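Long-range contacts in fiber protein 2 (Fowl adenovirus 1, PDB 2VTW), which probably attaches the virion to a host-cell receptor through this C-terminal head domain of its homotrimeric short fibre, which protrudes from the capsid vertices: residues T18-S23 against P85-Q90; N27-S32 against V50-T55; T73-S78 against L166-F171. All coordinates share one frame; numbering follows the deposited sequence. Where two conformers were deposited one is given.

In the fold
The three contacts illustrate how the bonding of one beta-rich domain changes with burial and with regularity of pairing. Contact 3, near the centre of the chain, is a regular antiparallel pairing of two buried strands, with aromatic and aliphatic groups on both faces and a relay of hydroxyls. Contact 2, also largely buried, lies where a hairpin opens, so backbone bonds give way to water. Contact 1 is partly exposed: a loop, not a strand, leans on strand 4-23, and amides and waters replace apolar groups. Strand 4-23 pairs with strand 28-40 of contact 2 and strand 71-76 of contact 3, and Ser86 of contact 1 bonds to Trp75 of contact 3.

Contact 1 (T18-S23 against P85-Q90)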
# COMPACT_ATOMS: atom_id res chain seq x y z
N THR A 18 5.84 -26.58 -1.01
CA THR A 18 4.52 -27.22 -0.75
C THR A 18 3.32 -26.47 -1.35
O THR A 18 2.21 -26.97 -1.31
CB THR A 18 4.30 -27.37 0.74
OG1 THR A 18 4.37 -26.08 1.37
CG2 THR A 18 5.38 -28.27 1.34
N GLY A 19 3.54 -25.28 -1.93
CA GLY A 19 2.46 -24.51 -2.52
C GLY A 19 2.12 -25.00 -3.91
O GLY A 19 3.01 -25.37 -4.67
N ASN A 20 0.82 -25.02 -4.23
CA ASN A 20 0.33 -25.43 -5.54
C ASN A 20 -0.12 -24.20 -6.31
O ASN A 20 -1.24 -23.70 -6.09
CB ASN A 20 -0.86 -26.40 -5.43
CG ASN A 20 -0.50 -27.70 -4.76
OD1 ASN A 20 0.60 -28.21 -4.91
ND2 ASN A 20 -1.46 -28.26 -4.02
N PHE A 21 0.73 -23.70 -7.20
CA PHE A 21 0.44 -22.50 -7.95
C PHE A 21 0.15 -22.89 -9.39
O PHE A 21 0.52 -23.97 -9.82
CB PHE A 21 1.63 -21.52 -7.84
CG PHE A 21 2.11 -21.29 -6.40
CD1 PHE A 21 1.23 -21.31 -5.34
CD2 PHE A 21 3.44 -21.01 -6.14
CE1 PHE A 21 1.65 -21.12 -4.03
CE2 PHE A 21 3.88 -20.79 -4.83
CZ PHE A 21 2.98 -20.85 -3.77
N VAL A 22 -0.51 -22.02 -10.13
CA VAL A 22 -0.87 -22.36 -11.49
C VAL A 22 -0.54 -21.23 -12.46
O VAL A 22 -0.82 -20.06 -12.16
CB VAL A 22 -2.37 -22.71 -11.59
CG1 VAL A 22 -2.70 -23.23 -12.97
CG2 VAL A 22 -2.75 -23.71 -10.51
N SER A 23 0.02 -21.59 -13.61
CA SER A 23 0.39 -20.66 -14.66
C SER A 23 -0.82 -20.29 -15.50
O SER A 23 -1.80 -21.04 -15.54
CB SER A 23 1.46 -21.27 -15.58
OG SER A 23 0.88 -21.87 -16.74
N PRO A 85 -7.12 -23.99 -2.69
CA PRO A 85 -6.61 -24.38 -4.01
C PRO A 85 -5.09 -24.47 -4.14
O PRO A 85 -4.59 -25.26 -4.95
CB PRO A 85 -7.14 -23.29 -4.94
CG PRO A 85 -8.23 -22.61 -4.20
CD PRO A 85 -8.02 -22.82 -2.76
N SER A 86 -4.37 -23.68 -3.34
CA SER A 86 -2.91 -23.53 -3.39
C SER A 86 -2.19 -24.25 -2.27
O SER A 86 -0.98 -24.26 -2.23
CB SER A 86 -2.51 -22.03 -3.38
OG SER A 86 -2.82 -21.42 -4.63
N ASN A 87 -2.94 -24.81 -1.33
CA ASN A 87 -2.40 -25.71 -0.31
C ASN A 87 -1.60 -24.92 0.68
O ASN A 87 -0.50 -25.32 1.07
CB ASN A 87 -1.60 -26.86 -0.97
CG ASN A 87 -1.14 -27.94 0.02
OD1 ASN A 87 -1.80 -28.22 1.04
ND2 ASN A 87 0.03 -28.53 -0.27
N ILE A 88 -2.16 -23.79 1.12
CA ILE A 88 -1.62 -23.10 2.27
C ILE A 88 -1.65 -24.07 3.44
O ILE A 88 -2.69 -24.65 3.71
CB ILE A 88 -2.40 -21.79 2.63
CG1 ILE A 88 -2.49 -20.86 1.41
CG2 ILE A 88 -1.75 -21.03 3.76
CD1 ILE A 88 -1.15 -20.59 0.72
N GLY A 89 -0.51 -24.24 4.10
CA GLY A 89 -0.37 -25.16 5.21
C GLY A 89 -0.87 -24.59 6.52
O GLY A 89 -1.06 -23.38 6.68
N GLN A 90 -1.08 -25.50 7.48
CA GLN A 90 -1.50 -25.13 8.83
C GLN A 90 -0.35 -24.34 9.34
O GLN A 90 0.78 -24.55 8.91
CB GLN A 90 -1.68 -26.37 9.72
CG GLN A 90 -2.73 -27.38 9.21
CD GLN A 90 -4.16 -26.92 9.41
OE1 GLN A 90 -4.47 -26.23 10.39
NE2 GLN A 90 -5.06 -27.32 8.48
O HOH W 1 1.92 -25.82 2.20
O HOH W 2 -3.72 -22.95 -6.99
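Ser86 meets Asn20 at the tight heart of this contact, an example of a loop taking over the edge of a strand. The N-H of Asn20 points almost straight at Ser86 O (N to O 2.8 Å, angle at hydrogen 177°), although it arrives from above the carbonyl plane. The same oxygen lies 3.5 Å from Gly19 CA, a second and softer C-H contact. Beside the N-H...O bond, Ser86 CA makes a C-H...O contact in the reverse direction, 3.2 Å from Asn20 O. With its hydroxyl anti to the carbonyl carbon and beside the backbone N, Ser86 brings OG to the edge of the Phe21 ring, near its plane, and there OG hydrogen-bonds to the backbone N of Trp75. Two residues earlier on strand 71-76, Thr73 bonds directly to Val22, so the serine stands in at the place where the two strands part.

The outer side is looser. Asn87 has a left-handed backbone, and its extended chi1 of -173° swings the amide over to the other chain segment, where ND2 makes only a weak bond to Thr18 O (2.9 Å, angle 128°). In the conformer given, Asn20 ND2 lies 3.4 Å from Asn87 CB, but Asn20 was modelled in two conformers, so this approach is less certain. Water fills in at both ends: one molecule joins Thr18 OG1 (2.6 Å) to the carbonyl oxygen of Asn87 (2.7 Å), while another donates to Asn20 O and, weakly, to Pro85 O, and also bonds Ser86 OG. The arrangement is that of a loop between strands 71-76 and 92-94 laid along strand 4-23 in the beta-sandwich head of an adenovirus fibre.

Contact 2 (N27-S32 against V50-T55); sequences NPFNGS and VKVDTT
Ser32 and Lys51 pair across the beta hairpin formed by strands 28-40 and 43-53, at the point where its two arms begin to splay apart. They are an antiparallel hydrogen-bonded pair: Ser32 N donates to Lys51 O at 2.9 Å, and Lys51 N returns a bond of 3.1 Å to Ser32 O. Beyond this pair the short strand segments diverge, their directions 128° apart, and a water bridges the next step, while the backbone of Asn30 also bonds to Met57. This water donates to Asn30 O (2.6 Å) and accepts from Asp53 N (3.0 Å), linking backbones that no longer meet directly. A second water joins Ser32 OG to Lys51 O, giving that carbonyl another donor.

Apolar contact persists where the two segments no longer bond directly. Phe29 adopts the crowded rotamer, with CG between the backbone N and the carbonyl carbon (chi1 64°), and this carries the ring toward Val52. The two side chains cross at about a right angle, and CE1 rests against both methyls of the valine, CG1 and CG2, each at 3.8 Å. Phe72 and Phe179 meet the ring edge-to-face, forming an aromatic cluster with it.

At Asp53 the chain enters an Asx turn. A single carboxylate oxygen, Asp53 OD1, fixes it: Thr55 N (3.0 Å) and Thr55 OG1 (2.7 Å) both donate to that atom from the same face of the carboxylate.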
# COMPACT_ATOMS: atom_id res chain seq x y z
N ASN A 27 -1.01 -24.89 -16.31
CA ASN A 27 -0.05 -25.86 -15.81
C ASN A 27 0.24 -25.55 -14.37
O ASN A 27 0.67 -24.43 -14.06
CB ASN A 27 1.23 -25.84 -16.66
CG ASN A 27 0.94 -26.10 -18.13
OD1 ASN A 27 0.41 -27.15 -18.50
ND2 ASN A 27 1.25 -25.12 -18.98
N PRO A 28 -0.04 -26.50 -13.45
CA PRO A 28 0.37 -26.29 -12.07
C PRO A 28 1.86 -26.45 -11.89
O PRO A 28 2.55 -27.00 -12.75
CB PRO A 28 -0.35 -27.41 -11.30
CG PRO A 28 -1.36 -27.93 -12.21
CD PRO A 28 -0.83 -27.73 -13.60
N PHE A 29 2.34 -25.98 -10.75
CA PHE A 29 3.73 -26.12 -10.39
C PHE A 29 3.83 -25.86 -8.91
O PHE A 29 2.86 -25.47 -8.28
CB PHE A 29 4.64 -25.16 -11.20
CG PHE A 29 4.37 -23.68 -10.94
CD1 PHE A 29 5.11 -22.98 -9.99
CD2 PHE A 29 3.37 -23.00 -11.66
CE1 PHE A 29 4.88 -21.62 -9.74
CE2 PHE A 29 3.13 -21.64 -11.41
CZ PHE A 29 3.91 -20.95 -10.46
N ASN A 30 5.01 -26.08 -8.36
CA ASN A 30 5.21 -25.94 -6.94
C ASN A 30 6.19 -24.80 -6.57
O ASN A 30 7.21 -24.61 -7.22
CB ASN A 30 5.67 -27.28 -6.39
CG ASN A 30 4.65 -28.37 -6.65
OD1 ASN A 30 4.92 -29.33 -7.39
ND2 ASN A 30 3.44 -28.21 -6.08
N GLY A 31 5.87 -24.08 -5.51
CA GLY A 31 6.70 -22.98 -5.05
C GLY A 31 6.66 -22.93 -3.55
O GLY A 31 5.75 -23.49 -2.95
N SER A 32 7.65 -22.28 -2.94
CA SER A 32 7.65 -22.02 -1.51
C SER A 32 6.98 -20.67 -1.25
O SER A 32 6.82 -19.86 -2.16
CB SER A 32 9.08 -22.03 -0.97
OG SER A 32 9.79 -23.14 -1.51
N VAL A 50 6.92 -15.22 -2.16
CA VAL A 50 6.84 -16.40 -3.03
C VAL A 50 8.23 -16.65 -3.65
O VAL A 50 8.89 -15.71 -4.12
CB VAL A 50 5.78 -16.23 -4.17
CG1 VAL A 50 5.91 -17.31 -5.26
CG2 VAL A 50 4.36 -16.27 -3.60
N LYS A 51 8.67 -17.91 -3.67
CA LYS A 51 9.90 -18.30 -4.42
C LYS A 51 9.65 -19.56 -5.28
O LYS A 51 9.04 -20.52 -4.81
CB LYS A 51 11.09 -18.46 -3.48
CG LYS A 51 12.43 -18.66 -4.17
CD LYS A 51 13.53 -18.87 -3.15
CE LYS A 51 14.87 -19.14 -3.81
NZ LYS A 51 15.91 -19.04 -2.76
N VAL A 52 10.08 -19.52 -6.55
CA VAL A 52 9.96 -20.64 -7.46
C VAL A 52 11.37 -21.03 -7.96
O VAL A 52 12.10 -20.18 -8.48
CB VAL A 52 9.04 -20.31 -8.66
CG1 VAL A 52 8.71 -21.57 -9.46
CG2 VAL A 52 7.76 -19.63 -8.18
N ASP A 53 11.75 -22.29 -7.75
CA ASP A 53 13.06 -22.86 -8.13
C ASP A 53 12.75 -23.84 -9.26
O ASP A 53 11.91 -24.73 -9.10
CB ASP A 53 13.67 -23.55 -6.90
CG ASP A 53 15.12 -24.07 -7.12
OD1 ASP A 53 15.48 -24.54 -8.23
OD2 ASP A 53 15.90 -24.03 -6.14
N THR A 54 13.37 -23.65 -10.42
CA THR A 54 13.09 -24.48 -11.59
C THR A 54 13.43 -25.96 -11.34
O THR A 54 12.85 -26.85 -11.98
CB THR A 54 13.81 -23.98 -12.87
OG1 THR A 54 15.22 -23.96 -12.64
CG2 THR A 54 13.32 -22.58 -13.26
N THR A 55 14.33 -26.21 -10.40
CA THR A 55 14.70 -27.58 -10.04
C THR A 55 13.74 -28.25 -9.04
O THR A 55 13.85 -29.46 -8.81
CB THR A 55 16.16 -27.69 -9.50
OG1 THR A 55 16.25 -27.15 -8.17
CG2 THR A 55 17.16 -26.97 -10.45
O HOH W 3 9.75 -24.27 -6.71
O HOH W 4 10.75 -23.07 -4.34

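Contact 3 (T73-S78 against L166-F171); sequences TVWVSS and LIAFTF
Trp75 and Ala168 face each other as a non-hydrogen-bonded pair between strands 71-76 and 163-173, in the buried antiparallel sheet of the beta-sandwich fibre head, and the indole can be traced atom by atom. From CB, a chi1 of -76° sets CG anti to the carbonyl carbon and sends the ring across the neighbouring strand. CE3 is the first atom to touch, 3.6 Å from Leu166 CB. CZ3 and CH2, at the far rim, both lie against Ala168 CB, while CZ2 and CE2 fall progressively farther from it. The methyl thus lies over the face of the six-membered ring in a CH-pi contact, 3.6 Å from its centroid and 15° off the normal. Phe115 and Tyr124 also meet the indole.

The same face carries Thr73 and Thr170, whose hydroxyls are buried yet supplied with partners. Ser126 N bonds to Thr170 OG1, Thr170 OG1 donates to Thr73 OG1 (2.8 Å), and Thr73 OG1 bonds in turn to Tyr124 O. On the other face Val76 CG2 lies 3.7 Å from Phe169 CE2, and Val74 CG2 touches Phe171 CE2 at 3.9 Å; Ile167, Phe169 and Phe171 reach on to strands 43-53 and 185-197.

Between the faces run two reciprocal backbone pairs, Val74 with Phe169 and Val76 with Ile167. The chemistry implies a sheet interior with a division of labour: buried hydroxyls are satisfied along the chain Ser126, Thr170, Thr73, Tyr124, while the face of Val76 and Phe169 is held by apolar packing.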
# COMPACT_ATOMS: atom_id res chain seq x y z
N THR A 73 -0.92 -17.58 -10.48
CA THR A 73 -1.81 -17.22 -9.37
C THR A 73 -1.50 -18.04 -8.14
O THR A 73 -1.24 -19.25 -8.22
CB THR A 73 -3.29 -17.40 -9.77
OG1 THR A 73 -3.57 -16.59 -10.91
CG2 THR A 73 -4.26 -17.05 -8.62
N VAL A 74 -1.50 -17.35 -7.01
CA VAL A 74 -1.44 -17.94 -5.69
C VAL A 74 -2.74 -17.55 -4.93
O VAL A 74 -3.15 -16.38 -4.93
CB VAL A 74 -0.19 -17.46 -4.92
CG1 VAL A 74 -0.20 -17.97 -3.45
CG2 VAL A 74 1.06 -17.93 -5.63
N TRP A 75 -3.40 -18.54 -4.35
CA TRP A 75 -4.59 -18.35 -3.52
C TRP A 75 -4.23 -18.34 -2.05
O TRP A 75 -3.65 -19.29 -1.56
CB TRP A 75 -5.60 -19.48 -3.78
CG TRP A 75 -6.31 -19.30 -5.06
CD1 TRP A 75 -6.01 -19.87 -6.25
CD2 TRP A 75 -7.45 -18.46 -5.29
NE1 TRP A 75 -6.88 -19.44 -7.21
CE2 TRP A 75 -7.78 -18.56 -6.65
CE3 TRP A 75 -8.21 -17.61 -4.49
CZ2 TRP A 75 -8.84 -17.87 -7.21
CZ3 TRP A 75 -9.26 -16.93 -5.04
CH2 TRP A 75 -9.58 -17.06 -6.38
N VAL A 76 -4.55 -17.25 -1.34
CA VAL A 76 -4.44 -17.27 0.12
C VAL A 76 -5.81 -17.59 0.71
O VAL A 76 -6.82 -16.95 0.34
CB VAL A 76 -3.89 -15.96 0.72
CG1 VAL A 76 -4.00 -15.95 2.23
CG2 VAL A 76 -2.44 -15.79 0.29
N SER A 77 -5.83 -18.57 1.61
CA SER A 77 -7.07 -19.14 2.14
C SER A 77 -7.00 -19.19 3.63
O SER A 77 -5.92 -19.37 4.18
CB SER A 77 -7.31 -20.55 1.58
OG SER A 77 -8.51 -21.12 2.08
N SER A 78 -8.15 -18.92 4.26
CA SER A 78 -8.38 -19.14 5.67
C SER A 78 -9.18 -20.47 5.92
O SER A 78 -9.43 -20.80 7.06
CB SER A 78 -9.17 -17.98 6.28
OG SER A 78 -10.47 -17.87 5.69
N LEU A 166 -11.80 -16.05 -0.71
CA LEU A 166 -10.34 -16.13 -0.63
C LEU A 166 -9.71 -14.92 -1.34
O LEU A 166 -10.40 -14.21 -2.07
CB LEU A 166 -9.85 -17.41 -1.31
CG LEU A 166 -9.93 -18.75 -0.52
CD1 LEU A 166 -11.38 -19.15 -0.21
CD2 LEU A 166 -9.19 -19.84 -1.30
N ILE A 167 -8.40 -14.73 -1.15
CA ILE A 167 -7.63 -13.71 -1.88
C ILE A 167 -6.79 -14.34 -3.02
O ILE A 167 -5.92 -15.14 -2.75
CB ILE A 167 -6.66 -12.89 -0.94
CG1 ILE A 167 -7.35 -12.52 0.38
CG2 ILE A 167 -6.12 -11.63 -1.72
CD1 ILE A 167 -6.43 -12.10 1.51
N ALA A 168 -7.06 -13.96 -4.26
CA ALA A 168 -6.25 -14.34 -5.40
C ALA A 168 -5.15 -13.29 -5.64
O ALA A 168 -5.44 -12.09 -5.70
CB ALA A 168 -7.10 -14.49 -6.65
N PHE A 169 -3.90 -13.76 -5.72
CA PHE A 169 -2.74 -12.95 -6.08
C PHE A 169 -2.26 -13.44 -7.43
O PHE A 169 -1.81 -14.57 -7.52
CB PHE A 169 -1.59 -13.14 -5.10
CG PHE A 169 -1.82 -12.55 -3.74
CD1 PHE A 169 -1.14 -11.42 -3.34
CD2 PHE A 169 -2.65 -13.17 -2.83
CE1 PHE A 169 -1.32 -10.89 -2.09
CE2 PHE A 169 -2.85 -12.63 -1.55
CZ PHE A 169 -2.19 -11.50 -1.18
N THR A 170 -2.36 -12.62 -8.47
CA THR A 170 -1.83 -13.01 -9.78
C THR A 170 -0.57 -12.20 -10.07
O THR A 170 -0.60 -10.96 -10.15
CB THR A 170 -2.85 -12.95 -10.92
OG1 THR A 170 -3.97 -13.81 -10.63
CG2 THR A 170 -2.22 -13.40 -12.23
N PHE A 171 0.54 -12.94 -10.21
CA PHE A 171 1.86 -12.38 -10.47
C PHE A 171 2.04 -12.26 -11.96
O PHE A 171 1.97 -13.25 -12.67
CB PHE A 171 2.93 -13.28 -9.85
CG PHE A 171 2.84 -13.35 -8.35
CD1 PHE A 171 3.74 -12.66 -7.57
CD2 PHE A 171 1.86 -14.10 -7.72
CE1 PHE A 171 3.67 -12.70 -6.18
CE2 PHE A 171 1.77 -14.15 -6.32
CZ PHE A 171 2.67 -13.47 -5.55